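Local atomic coordinates of putative prephenate dehydratase (Streptococcus mutans, PDB entry 4LUB), a protein that probably catalyses the decarboxylation and dehydration of prephenate to 3-phenylpyruvate, the step that commits prephenate to L-phenylalanine biosynthesis. Residues Met3-Leu8 with Asn17-Ala22; Leu29-Ile34 with Ser43-Phe48; Tyr67-Ala72 with Ala197-Asp202; Phe243-His246 with Leu250-Phe253. One frame throughout, in Å; residues are numbered along the deposited sequence.

Contact 1 of 4, residues Met3-Leu8 with Asn17-Ala22; sequences MKIAYL and NVALHA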
loop_
_atom_site.group_PDB
_atom_site.type_symbol
_atom_site.label_atom_id
_atom_site.label_comp_id
_atom_site.label_asym_id
_atom_site.label_seq_id
_atom_site.Cartn_x
_atom_site.Cartn_y
_atom_site.Cartn_z
ATOM N N MET B 3 -27.412 3.936 -19.566
ATOM C CA MET B 3 -27.942 2.909 -20.462
ATOM C C MET B 3 -27.065 1.658 -20.484
ATOM O O MET B 3 -27.507 0.580 -20.106
ATOM C CB MET B 3 -28.087 3.460 -21.878
ATOM C CG MET B 3 -29.510 3.498 -22.390
ATOM S SD MET B 3 -29.522 4.061 -24.087
ATOM C CE MET B 3 -31.219 4.583 -24.258
ATOM N N LYS B 4 -25.833 1.810 -20.965
ATOM C CA LYS B 4 -24.855 0.717 -21.046
ATOM C C LYS B 4 -23.810 0.757 -19.936
ATOM O O LYS B 4 -23.325 1.822 -19.569
ATOM C CB LYS B 4 -24.153 0.727 -22.404
ATOM C CG LYS B 4 -25.133 0.629 -23.568
ATOM C CD LYS B 4 -24.438 0.549 -24.927
ATOM C CE LYS B 4 -25.316 -0.154 -25.967
ATOM N NZ LYS B 4 -24.558 -0.378 -27.234
ATOM N N ILE B 5 -23.487 -0.408 -19.393
ATOM C CA ILE B 5 -22.533 -0.510 -18.305
ATOM C C ILE B 5 -21.424 -1.519 -18.559
ATOM O O ILE B 5 -21.684 -2.668 -18.908
ATOM C CB ILE B 5 -23.243 -0.882 -17.001
ATOM C CG1 ILE B 5 -23.818 0.369 -16.344
ATOM C CG2 ILE B 5 -22.258 -1.409 -15.996
ATOM C CD1 ILE B 5 -25.201 0.709 -16.745
ATOM N N ALA B 6 -20.184 -1.065 -18.401
ATOM C CA ALA B 6 -19.019 -1.933 -18.527
ATOM C C ALA B 6 -18.651 -2.555 -17.186
ATOM O O ALA B 6 -18.703 -1.888 -16.148
ATOM C CB ALA B 6 -17.835 -1.156 -19.074
ATOM N N TYR B 7 -18.261 -3.825 -17.212
ATOM C CA TYR B 7 -17.819 -4.510 -16.005
ATOM C C TYR B 7 -16.658 -5.429 -16.346
ATOM O O TYR B 7 -16.417 -5.722 -17.517
ATOM C CB TYR B 7 -18.962 -5.297 -15.348
ATOM C CG TYR B 7 -19.506 -6.452 -16.171
ATOM C CD1 TYR B 7 -20.538 -6.257 -17.078
ATOM C CD2 TYR B 7 -18.984 -7.732 -16.040
ATOM C CE1 TYR B 7 -21.042 -7.306 -17.835
ATOM C CE2 TYR B 7 -19.479 -8.792 -16.793
ATOM C CZ TYR B 7 -20.509 -8.571 -17.689
ATOM O OH TYR B 7 -21.009 -9.609 -18.438
ATOM N N LEU B 8 -15.928 -5.860 -15.325
ATOM C CA LEU B 8 -14.823 -6.775 -15.530
ATOM C C LEU B 8 -15.384 -8.165 -15.808
ATOM O O LEU B 8 -16.030 -8.777 -14.951
ATOM C CB LEU B 8 -13.896 -6.778 -14.308
ATOM C CG LEU B 8 -12.764 -7.807 -14.294
ATOM C CD1 LEU B 8 -11.790 -7.533 -15.424
ATOM C CD2 LEU B 8 -12.034 -7.773 -12.965
ATOM N N ASN B 17 -21.810 -9.830 -11.130
ATOM C CA ASN B 17 -22.806 -9.848 -10.066
ATOM C C ASN B 17 -23.008 -8.470 -9.436
ATOM O O ASN B 17 -24.135 -8.059 -9.168
ATOM C CB ASN B 17 -22.403 -10.862 -8.990
ATOM C CG ASN B 17 -23.531 -11.174 -8.028
ATOM O OD1 ASN B 17 -24.704 -10.923 -8.318
ATOM N ND2 ASN B 17 -23.182 -11.725 -6.869
ATOM N N VAL B 18 -21.915 -7.741 -9.240
ATOM C CA VAL B 18 -21.990 -6.410 -8.640
ATOM C C VAL B 18 -22.725 -5.425 -9.553
ATOM O O VAL B 18 -23.552 -4.634 -9.094
ATOM C CB VAL B 18 -20.580 -5.868 -8.303
ATOM C CG1 VAL B 18 -20.651 -4.440 -7.781
ATOM C CG2 VAL B 18 -19.894 -6.783 -7.289
ATOM N N ALA B 19 -22.432 -5.493 -10.848
ATOM C CA ALA B 19 -22.962 -4.528 -11.800
ATOM C C ALA B 19 -24.468 -4.723 -11.988
ATOM O O ALA B 19 -25.205 -3.762 -12.221
ATOM C CB ALA B 19 -22.230 -4.648 -13.138
ATOM N N LEU B 20 -24.918 -5.968 -11.860
ATOM C CA LEU B 20 -26.349 -6.296 -11.899
ATOM C C LEU B 20 -27.175 -5.571 -10.838
ATOM O O LEU B 20 -28.303 -5.154 -11.090
ATOM C CB LEU B 20 -26.555 -7.802 -11.714
ATOM C CG LEU B 20 -26.263 -8.764 -12.863
ATOM C CD1 LEU B 20 -25.903 -10.144 -12.329
ATOM C CD2 LEU B 20 -27.491 -8.847 -13.759
ATOM N N HIS B 21 -26.608 -5.439 -9.644
ATOM C CA HIS B 21 -27.330 -4.860 -8.520
ATOM C C HIS B 21 -27.391 -3.338 -8.628
ATOM O O HIS B 21 -28.392 -2.715 -8.264
ATOM C CB HIS B 21 -26.660 -5.281 -7.216
ATOM C CG HIS B 21 -26.842 -6.734 -6.899
ATOM N ND1 HIS B 21 -26.255 -7.729 -7.650
ATOM C CD2 HIS B 21 -27.557 -7.363 -5.935
ATOM C CE1 HIS B 21 -26.585 -8.907 -7.154
ATOM N NE2 HIS B 21 -27.375 -8.713 -6.113
ATOM N N ALA B 22 -26.319 -2.745 -9.146
ATOM C CA ALA B 22 -26.244 -1.298 -9.276
ATOM C C ALA B 22 -27.163 -0.825 -10.396
ATOM O O ALA B 22 -27.766 0.247 -10.312
ATOM C CB ALA B 22 -24.810 -0.864 -9.529
#
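Ala19, on the inner side of helix 14-22, presses its single methyl group against two side chains of strand 4-8. Its CB lies 4.0 Å from Tyr7 CB, and the same Ala19 CB stands 4.3 Å from Ile5 CG2, the branch methyl of the isoleucine. Ile5 and Tyr7 alternate with Ala6, which turns its back to the helix, so one helical methyl faces two successive side chains on the same side of the strand. The small residue lets the backbones draw close, with Tyr7 CA and Ala19 CA 6.6 Å apart. Tyr7 CB itself points at the helix, and a chi1 of 65°, with CG between the backbone N and the carbonyl carbon, sets where the ring goes: it packs with Leu28 and Pro30 of strand 27-31 and stacks with His16. Ile5 fills in beside Phe48 and Ile50.

The other side of the helix is looser. Leu20 and His21 are exposed there, and the imidazole folds back one turn: His21 ND1 donates to Asn17 O at 2.6 Å, with a bent N-H...O angle of 143° and the oxygen tilted from the ring plane. The helix belongs to the beta-alpha-beta unit of strand 4-8, helix 14-22 and strand 27-31. Since the groups that meet are all apolar carbon, helix and strand are held here by shape and burial, not by directional bonds.

Contact 2 of 4, residues Leu29-Ile34 with Ser43-Phe48; sequences LPFENI and SKQVCF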
loop_
_atom_site.group_PDB
_atom_site.type_symbol
_atom_site.label_atom_id
_atom_site.label_comp_id
_atom_site.label_asym_id
_atom_site.label_seq_id
_atom_site.Cartn_x
_atom_site.Cartn_y
_atom_site.Cartn_z
ATOM N N LEU B 29 -22.097 -4.696 -20.430
ATOM C CA LEU B 29 -21.121 -5.191 -21.391
ATOM C C LEU B 29 -19.809 -5.551 -20.723
ATOM O O LEU B 29 -19.242 -4.751 -19.999
ATOM C CB LEU B 29 -20.859 -4.158 -22.492
ATOM C CG LEU B 29 -22.030 -3.325 -23.010
ATOM C CD1 LEU B 29 -21.545 -2.265 -23.986
ATOM C CD2 LEU B 29 -23.091 -4.206 -23.655
ATOM N N PRO B 30 -19.320 -6.769 -20.974
ATOM C CA PRO B 30 -18.107 -7.212 -20.286
ATOM C C PRO B 30 -16.835 -6.788 -21.022
ATOM O O PRO B 30 -16.819 -6.680 -22.252
ATOM C CB PRO B 30 -18.251 -8.731 -20.298
ATOM C CG PRO B 30 -18.952 -8.979 -21.609
ATOM C CD PRO B 30 -19.978 -7.883 -21.684
ATOM N N PHE B 31 -15.774 -6.536 -20.269
ATOM C CA PHE B 31 -14.484 -6.238 -20.874
ATOM C C PHE B 31 -13.426 -7.064 -20.149
ATOM O O PHE B 31 -13.643 -7.485 -19.004
ATOM C CB PHE B 31 -14.192 -4.740 -20.808
ATOM C CG PHE B 31 -15.083 -3.916 -21.698
ATOM C CD1 PHE B 31 -16.336 -3.516 -21.265
ATOM C CD2 PHE B 31 -14.673 -3.551 -22.969
ATOM C CE1 PHE B 31 -17.165 -2.768 -22.083
ATOM C CE2 PHE B 31 -15.493 -2.798 -23.789
ATOM C CZ PHE B 31 -16.743 -2.406 -23.346
ATOM N N GLU B 32 -12.280 -7.264 -20.797
ATOM C CA GLU B 32 -11.353 -8.338 -20.435
ATOM C C GLU B 32 -10.488 -8.032 -19.221
ATOM O O GLU B 32 -10.033 -8.942 -18.527
ATOM C CB GLU B 32 -10.419 -8.650 -21.609
ATOM C CG GLU B 32 -10.199 -7.472 -22.559
ATOM C CD GLU B 32 -9.057 -7.677 -23.530
ATOM O OE1 GLU B 32 -8.584 -8.821 -23.693
ATOM O OE2 GLU B 32 -8.603 -6.674 -24.128
ATOM N N ASN B 33 -10.271 -6.752 -18.953
ATOM C CA ASN B 33 -9.444 -6.354 -17.825
ATOM C C ASN B 33 -9.847 -4.966 -17.363
ATOM O O ASN B 33 -10.542 -4.245 -18.083
ATOM C CB ASN B 33 -7.942 -6.407 -18.178
ATOM C CG ASN B 33 -7.549 -5.453 -19.311
ATOM O OD1 ASN B 33 -7.888 -4.268 -19.307
ATOM N ND2 ASN B 33 -6.814 -5.977 -20.282
ATOM N N ILE B 34 -9.406 -4.605 -16.161
ATOM C CA ILE B 34 -9.822 -3.369 -15.506
ATOM C C ILE B 34 -9.538 -2.151 -16.381
ATOM O O ILE B 34 -10.394 -1.291 -16.546
ATOM C CB ILE B 34 -9.132 -3.228 -14.128
ATOM C CG1 ILE B 34 -9.709 -4.275 -13.158
ATOM C CG2 ILE B 34 -9.284 -1.814 -13.576
ATOM C CD1 ILE B 34 -8.774 -4.683 -12.038
ATOM N N SER B 43 -14.085 6.099 -23.787
ATOM C CA SER B 43 -14.449 6.089 -25.200
ATOM C C SER B 43 -15.935 6.326 -25.460
ATOM O O SER B 43 -16.369 6.323 -26.612
ATOM C CB SER B 43 -14.038 4.755 -25.815
ATOM O OG SER B 43 -12.646 4.731 -26.052
ATOM N N LYS B 44 -16.701 6.519 -24.388
ATOM C CA LYS B 44 -18.143 6.779 -24.459
ATOM C C LYS B 44 -18.941 5.598 -25.020
ATOM O O LYS B 44 -20.036 5.791 -25.547
ATOM C CB LYS B 44 -18.451 8.034 -25.291
ATOM C CG LYS B 44 -17.670 9.281 -24.916
ATOM C CD LYS B 44 -18.433 10.527 -25.350
ATOM C CE LYS B 44 -17.493 11.639 -25.794
ATOM N NZ LYS B 44 -18.066 12.412 -26.939
ATOM N N GLN B 45 -18.397 4.388 -24.924
ATOM C CA GLN B 45 -19.171 3.186 -25.231
ATOM C C GLN B 45 -20.170 2.894 -24.125
ATOM O O GLN B 45 -21.271 2.395 -24.365
ATOM C CB GLN B 45 -18.259 1.976 -25.419
ATOM C CG GLN B 45 -17.011 2.241 -26.226
ATOM C CD GLN B 45 -16.156 0.997 -26.376
ATOM O OE1 GLN B 45 -16.674 -0.121 -26.416
ATOM N NE2 GLN B 45 -14.844 1.182 -26.456
ATOM N N VAL B 46 -19.779 3.224 -22.901
ATOM C CA VAL B 46 -20.601 2.903 -21.752
ATOM C C VAL B 46 -20.755 4.107 -20.863
ATOM O O VAL B 46 -20.096 5.148 -21.021
ATOM C CB VAL B 46 -20.059 1.722 -20.917
ATOM C CG1 VAL B 46 -19.994 0.444 -21.757
ATOM C CG2 VAL B 46 -18.709 2.062 -20.302
ATOM N N CYS B 47 -21.664 3.935 -19.925
ATOM C CA CYS B 47 -22.170 5.014 -19.122
ATOM C C CYS B 47 -21.575 5.096 -17.724
ATOM O O CYS B 47 -21.405 6.175 -17.157
ATOM C CB CYS B 47 -23.665 4.769 -19.032
ATOM S SG CYS B 47 -24.392 4.534 -20.675
ATOM N N PHE B 48 -21.233 3.921 -17.216
ATOM C CA PHE B 48 -20.612 3.697 -15.918
ATOM C C PHE B 48 -19.708 2.497 -16.101
ATOM O O PHE B 48 -19.944 1.684 -16.992
ATOM C CB PHE B 48 -21.639 3.415 -14.802
ATOM C CG PHE B 48 -22.550 4.573 -14.480
ATOM C CD1 PHE B 48 -22.162 5.543 -13.564
ATOM C CD2 PHE B 48 -23.795 4.687 -15.081
ATOM C CE1 PHE B 48 -22.988 6.612 -13.269
ATOM C CE2 PHE B 48 -24.623 5.750 -14.793
ATOM C CZ PHE B 48 -24.222 6.714 -13.887
#
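In the crossover from strand 27-31 through helix 34-42 to strand 48-55, Leu29 and Phe31 at the start meet Gln45 and Val46 of the loop that leads back to the sheet. Val46 CG1 is the methyl that both strand residues share. Leu29 CD1 touches it at 3.8 Å, the two side chains sliding past each other in opposite directions, and Phe31 CE1 approaches the same Val46 CG1 obliquely at 4.3 Å. With CG1 anti to its carbonyl carbon (chi1 -61°), Val46 sends this methyl toward both strand residues. Strand 4-8 runs between and parallel to strands 27-31 and 48-55, so the connection passes over it, and Ala6 lies beneath both Phe31 and Val46. Helix 34-42 covers the pair with Ala40. At its start Asn33 is the N-cap, its OD1 accepting from Glu36 N; at its end Lys44 takes positive phi in a Schellman motif, turning the chain into Gln45. The extended Gln45 side chain then brings OE1 to the rim of the phenyl group, 3.8 Å from Phe31 CZ and near the ring plane. Ring and amide planes stand 70° apart, and the oxygen faces the weakly positive C-H edge of Phe31 on the more exposed margin of the contact.

Contact 3 of 4, residues Tyr67-Ala72 with Ala197-Asp202; sequences YLFHQA and ALTLPD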
loop_
_atom_site.group_PDB
_atom_site.type_symbol
_atom_site.label_atom_id
_atom_site.label_comp_id
_atom_site.label_asym_id
_atom_site.label_seq_id
_atom_site.Cartn_x
_atom_site.Cartn_y
_atom_site.Cartn_z
ATOM N N TYR B 67 -4.335 3.353 -12.906
ATOM C CA TYR B 67 -5.080 3.919 -14.027
ATOM C C TYR B 67 -5.918 5.146 -13.638
ATOM O O TYR B 67 -5.883 6.164 -14.325
ATOM C CB TYR B 67 -5.974 2.874 -14.688
ATOM C CG TYR B 67 -6.361 3.329 -16.074
ATOM C CD1 TYR B 67 -5.519 3.105 -17.154
ATOM C CD2 TYR B 67 -7.543 4.020 -16.294
ATOM C CE1 TYR B 67 -5.852 3.543 -18.427
ATOM C CE2 TYR B 67 -7.886 4.460 -17.560
ATOM C CZ TYR B 67 -7.039 4.219 -18.619
ATOM O OH TYR B 67 -7.380 4.655 -19.875
ATOM N N LEU B 68 -6.709 5.021 -12.576
ATOM C CA LEU B 68 -7.512 6.137 -12.078
ATOM C C LEU B 68 -6.720 7.388 -11.707
ATOM O O LEU B 68 -7.186 8.502 -11.943
ATOM C CB LEU B 68 -8.351 5.695 -10.873
ATOM C CG LEU B 68 -9.849 5.425 -11.099
ATOM C CD1 LEU B 68 -10.210 4.912 -12.481
ATOM C CD2 LEU B 68 -10.438 4.566 -9.975
ATOM N N PHE B 69 -5.542 7.225 -11.119
ATOM C CA PHE B 69 -4.719 8.389 -10.815
ATOM C C PHE B 69 -4.040 8.988 -12.040
ATOM O O PHE B 69 -4.223 10.166 -12.322
ATOM C CB PHE B 69 -3.655 8.060 -9.767
ATOM C CG PHE B 69 -2.724 9.211 -9.473
ATOM C CD1 PHE B 69 -3.130 10.255 -8.666
ATOM C CD2 PHE B 69 -1.435 9.231 -9.979
ATOM C CE1 PHE B 69 -2.284 11.316 -8.386
ATOM C CE2 PHE B 69 -0.575 10.284 -9.696
ATOM C CZ PHE B 69 -1.003 11.327 -8.904
ATOM N N HIS B 70 -3.260 8.180 -12.757
ATOM C CA HIS B 70 -2.418 8.670 -13.852
ATOM C C HIS B 70 -3.182 9.119 -15.088
ATOM O O HIS B 70 -2.831 10.116 -15.717
ATOM C CB HIS B 70 -1.419 7.587 -14.274
ATOM C CG HIS B 70 -0.401 7.251 -13.226
ATOM N ND1 HIS B 70 0.548 8.154 -12.796
ATOM C CD2 HIS B 70 -0.187 6.114 -12.522
ATOM C CE1 HIS B 70 1.308 7.586 -11.875
ATOM N NE2 HIS B 70 0.881 6.349 -11.688
ATOM N N GLN B 71 -4.223 8.383 -15.446
ATOM C CA GLN B 71 -4.785 8.510 -16.782
ATOM C C GLN B 71 -6.231 8.974 -16.812
ATOM O O GLN B 71 -6.594 9.800 -17.646
ATOM C CB GLN B 71 -4.643 7.187 -17.534
ATOM C CG GLN B 71 -3.282 7.035 -18.172
ATOM C CD GLN B 71 -3.015 8.121 -19.196
ATOM O OE1 GLN B 71 -3.916 8.532 -19.930
ATOM N NE2 GLN B 71 -1.784 8.615 -19.229
ATOM N N ALA B 72 -7.065 8.434 -15.931
ATOM C CA ALA B 72 -8.489 8.715 -16.033
ATOM C C ALA B 72 -8.915 10.039 -15.397
ATOM O O ALA B 72 -8.323 10.507 -14.425
ATOM C CB ALA B 72 -9.271 7.569 -15.412
ATOM N N ALA B 197 -6.287 10.949 -4.030
ATOM C CA ALA B 197 -4.900 10.641 -4.323
ATOM C C ALA B 197 -4.056 11.886 -4.053
ATOM O O ALA B 197 -4.248 12.917 -4.699
ATOM C CB ALA B 197 -4.741 10.163 -5.767
ATOM N N LEU B 198 -3.147 11.804 -3.084
ATOM C CA LEU B 198 -2.312 12.950 -2.716
ATOM C C LEU B 198 -0.889 12.780 -3.205
ATOM O O LEU B 198 -0.330 11.682 -3.154
ATOM C CB LEU B 198 -2.261 13.180 -1.202
ATOM C CG LEU B 198 -3.477 13.248 -0.285
ATOM C CD1 LEU B 198 -2.991 13.147 1.144
ATOM C CD2 LEU B 198 -4.208 14.546 -0.479
ATOM N N THR B 199 -0.308 13.879 -3.670
ATOM C CA THR B 199 1.133 13.972 -3.861
ATOM C C THR B 199 1.661 15.078 -2.954
ATOM O O THR B 199 0.978 16.073 -2.707
ATOM C CB THR B 199 1.515 14.250 -5.313
ATOM O OG1 THR B 199 0.748 15.354 -5.808
ATOM C CG2 THR B 199 1.224 13.027 -6.167
ATOM N N LEU B 200 2.870 14.897 -2.444
ATOM C CA LEU B 200 3.388 15.804 -1.442
ATOM C C LEU B 200 4.397 16.771 -2.075
ATOM O O LEU B 200 4.910 16.501 -3.156
ATOM C CB LEU B 200 4.024 14.980 -0.318
ATOM C CG LEU B 200 2.986 14.074 0.364
ATOM C CD1 LEU B 200 3.651 12.970 1.159
ATOM C CD2 LEU B 200 2.003 14.854 1.222
ATOM N N PRO B 201 4.668 17.909 -1.411
ATOM C CA PRO B 201 5.673 18.853 -1.923
ATOM C C PRO B 201 7.059 18.220 -1.919
ATOM O O PRO B 201 7.456 17.633 -0.908
ATOM C CB PRO B 201 5.598 20.031 -0.942
ATOM C CG PRO B 201 4.254 19.931 -0.329
ATOM C CD PRO B 201 3.926 18.469 -0.269
ATOM N N ASP B 202 7.757 18.328 -3.048
ATOM C CA ASP B 202 9.034 17.650 -3.289
ATOM C C ASP B 202 8.834 16.138 -3.288
ATOM O O ASP B 202 9.796 15.384 -3.142
ATOM C CB ASP B 202 10.098 18.043 -2.253
ATOM C CG ASP B 202 10.406 19.524 -2.266
ATOM O OD1 ASP B 202 10.795 20.047 -3.336
ATOM O OD2 ASP B 202 10.288 20.163 -1.198
#
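Phe69, near the end of helix 62-70, provides the largest share of this interface, reaching over to Ala197 and Thr199 on strand 189-199. Its CG is anti to the backbone N (chi1 177°), which swings the phenyl group off the helix toward the strand. Ala197 CB lies 3.3 Å from Phe69 CD1, shorter than a usual carbon-carbon contact, so the packing is tight here or the exact spacing doubtful. The next ring atom, Phe69 CE1, is 3.8 Å from the same Ala197 CB. At the far end of the ring, Phe69 CZ meets Thr199 CG2 at 3.9 Å. Both methyl groups approach obliquely, and Leu198 between them points the other way, in the alternation of a beta strand. The ring also stacks with Phe238 of the neighbouring strand 237-244, which in turn touches Ala197 and Thr199.

The contact joins the prephenate dehydratase part of the chain to the ACT part. Close by, Lys266 NZ, from the ACT side, hydrogen-bonds to the carbonyl oxygens of Leu68, Phe69 and Ala72, where the helix comes to its end; its positive charge probably suits the negative pole of the helix dipole. Apolar ring contact and the hydrogen bonds of a charged lysine thus work side by side where the two parts meet.

Contact 4 of 4, residues Phe243-His246 with Leu250-Phe253; sequences FENH and LVSF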
loop_
_atom_site.group_PDB
_atom_site.type_symbol
_atom_site.label_atom_id
_atom_site.label_comp_id
_atom_site.label_asym_id
_atom_site.label_seq_id
_atom_site.Cartn_x
_atom_site.Cartn_y
_atom_site.Cartn_z
ATOM N N PHE B 243 -11.451 8.832 3.558
ATOM C CA PHE B 243 -11.944 9.480 4.763
ATOM C C PHE B 243 -13.448 9.351 4.793
ATOM O O PHE B 243 -14.096 9.293 3.748
ATOM C CB PHE B 243 -11.586 10.971 4.790
ATOM C CG PHE B 243 -10.144 11.256 5.082
ATOM C CD1 PHE B 243 -9.641 11.104 6.359
ATOM C CD2 PHE B 243 -9.295 11.702 4.086
ATOM C CE1 PHE B 243 -8.318 11.368 6.635
ATOM C CE2 PHE B 243 -7.972 11.970 4.369
ATOM C CZ PHE B 243 -7.481 11.802 5.641
ATOM N N GLU B 244 -14.006 9.319 5.992
ATOM C CA GLU B 244 -15.446 9.396 6.134
ATOM C C GLU B 244 -15.919 10.725 5.563
ATOM O O GLU B 244 -15.275 11.760 5.751
ATOM C CB GLU B 244 -15.870 9.204 7.587
ATOM C CG GLU B 244 -16.187 7.741 7.881
ATOM C CD GLU B 244 -16.363 7.431 9.346
ATOM O OE1 GLU B 244 -16.622 8.367 10.135
ATOM O OE2 GLU B 244 -16.241 6.239 9.706
ATOM N N ASN B 245 -17.014 10.680 4.814
ATOM C CA ASN B 245 -17.540 11.875 4.167
ATOM C C ASN B 245 -18.951 12.187 4.651
ATOM O O ASN B 245 -19.817 12.569 3.870
ATOM C CB ASN B 245 -17.535 11.692 2.646
ATOM C CG ASN B 245 -17.715 12.999 1.898
ATOM O OD1 ASN B 245 -17.195 14.037 2.309
ATOM N ND2 ASN B 245 -18.498 12.965 0.826
ATOM N N HIS B 246 -19.173 12.023 5.948
ATOM C CA HIS B 246 -20.468 12.314 6.558
ATOM C C HIS B 246 -20.699 13.819 6.664
ATOM O O HIS B 246 -21.826 14.293 6.565
ATOM C CB HIS B 246 -20.569 11.641 7.927
ATOM C CG HIS B 246 -20.631 10.150 7.847
ATOM N ND1 HIS B 246 -21.704 9.484 7.289
ATOM C CD2 HIS B 246 -19.753 9.196 8.231
ATOM C CE1 HIS B 246 -21.485 8.183 7.343
ATOM N NE2 HIS B 246 -20.308 7.982 7.908
ATOM N N LEU B 250 -17.255 20.251 6.179
ATOM C CA LEU B 250 -15.995 20.166 6.916
ATOM C C LEU B 250 -14.855 19.556 6.094
ATOM O O LEU B 250 -13.718 20.029 6.149
ATOM C CB LEU B 250 -16.207 19.389 8.210
ATOM C CG LEU B 250 -15.116 19.581 9.276
ATOM C CD1 LEU B 250 -14.792 21.067 9.563
ATOM C CD2 LEU B 250 -15.516 18.847 10.555
ATOM N N VAL B 251 -15.162 18.492 5.357
ATOM C CA VAL B 251 -14.219 17.926 4.399
ATOM C C VAL B 251 -13.749 18.977 3.390
ATOM O O VAL B 251 -12.561 19.047 3.072
ATOM C CB VAL B 251 -14.832 16.714 3.672
ATOM C CG1 VAL B 251 -13.973 16.295 2.501
ATOM C CG2 VAL B 251 -15.000 15.555 4.647
ATOM N N SER B 252 -14.673 19.803 2.901
ATOM C CA SER B 252 -14.329 20.850 1.936
ATOM C C SER B 252 -13.280 21.826 2.467
ATOM O O SER B 252 -12.369 22.216 1.737
ATOM C CB SER B 252 -15.577 21.629 1.512
ATOM O OG SER B 252 -16.414 20.827 0.702
ATOM N N PHE B 253 -13.430 22.248 3.721
ATOM C CA PHE B 253 -12.407 23.067 4.366
ATOM C C PHE B 253 -11.086 22.319 4.529
ATOM O O PHE B 253 -10.020 22.902 4.334
ATOM C CB PHE B 253 -12.895 23.600 5.726
ATOM C CG PHE B 253 -14.079 24.534 5.622
ATOM C CD1 PHE B 253 -13.968 25.723 4.924
ATOM C CD2 PHE B 253 -15.277 24.242 6.248
ATOM C CE1 PHE B 253 -15.041 26.587 4.818
ATOM C CE2 PHE B 253 -16.351 25.110 6.157
ATOM C CZ PHE B 253 -16.234 26.281 5.443
#
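Asn245 ND2 hydrogen-bonds to Glu248 OE2 in the first turn of helix 248-261, while the other branch of the same amide rests against Val251, one turn further on. Asn245 OD1 lies 3.5 Å from Val251 CG2 and 3.8 Å from Val251 CB, with Val251 CG1 at 3.9 Å, so the oxygen sits over the fork of the valine. The two side chains cross at about a right angle. Asn245 places its CG anti to the backbone N (chi1 -165°), which carries the amide across to the helix although its CB sets out past it rather than at it. Val251 CG2 also approaches the backbone, 4.0 Å from Glu244 O. These oxygen-methyl approaches are van der Waals contacts; the polar hold comes from Glu248 and, at the helix start, from Asn247 OD1, which accepts from Leu250 N. Val251 turns inward onto Ile220 as well, whereas Phe243 on the strand side stacks with Phe215. The buried amide probably helps hold the short turn that leads from strand 237-244 into the helix. With strands 189-199, 222-229 and 264-274 and helix 208-216, these elements follow the beta-alpha-beta-beta-alpha-beta order of the ACT domain, of which this turn is the third-strand-to-second-helix connection.

How the contacts relate
Contacts 1 and 2 are neighbours, their centres 9 Å apart, and sit on adjacent parallel strands, 4-8 for contact 1 and 27-31 for contact 2: Ile5 O probably accepts from Leu29 N at 2.6 Å, and Lys4 O from Cys47 N at 2.7 Å. They lie on opposite faces of that sheet. Contact 3 bridges the dehydratase and ACT parts; its nearest atoms are about 6 Å from contact 2 and about 6 Å from contact 4. Strands 189-199 and 237-244, adjacent in the sheet, link contacts 3 and 4. Contacts 1 and 4 are far apart, about 28 Å between centres. Residues 86-169 are absent from the model and no site residues are identified, so the contacts are not placed relative to the active site.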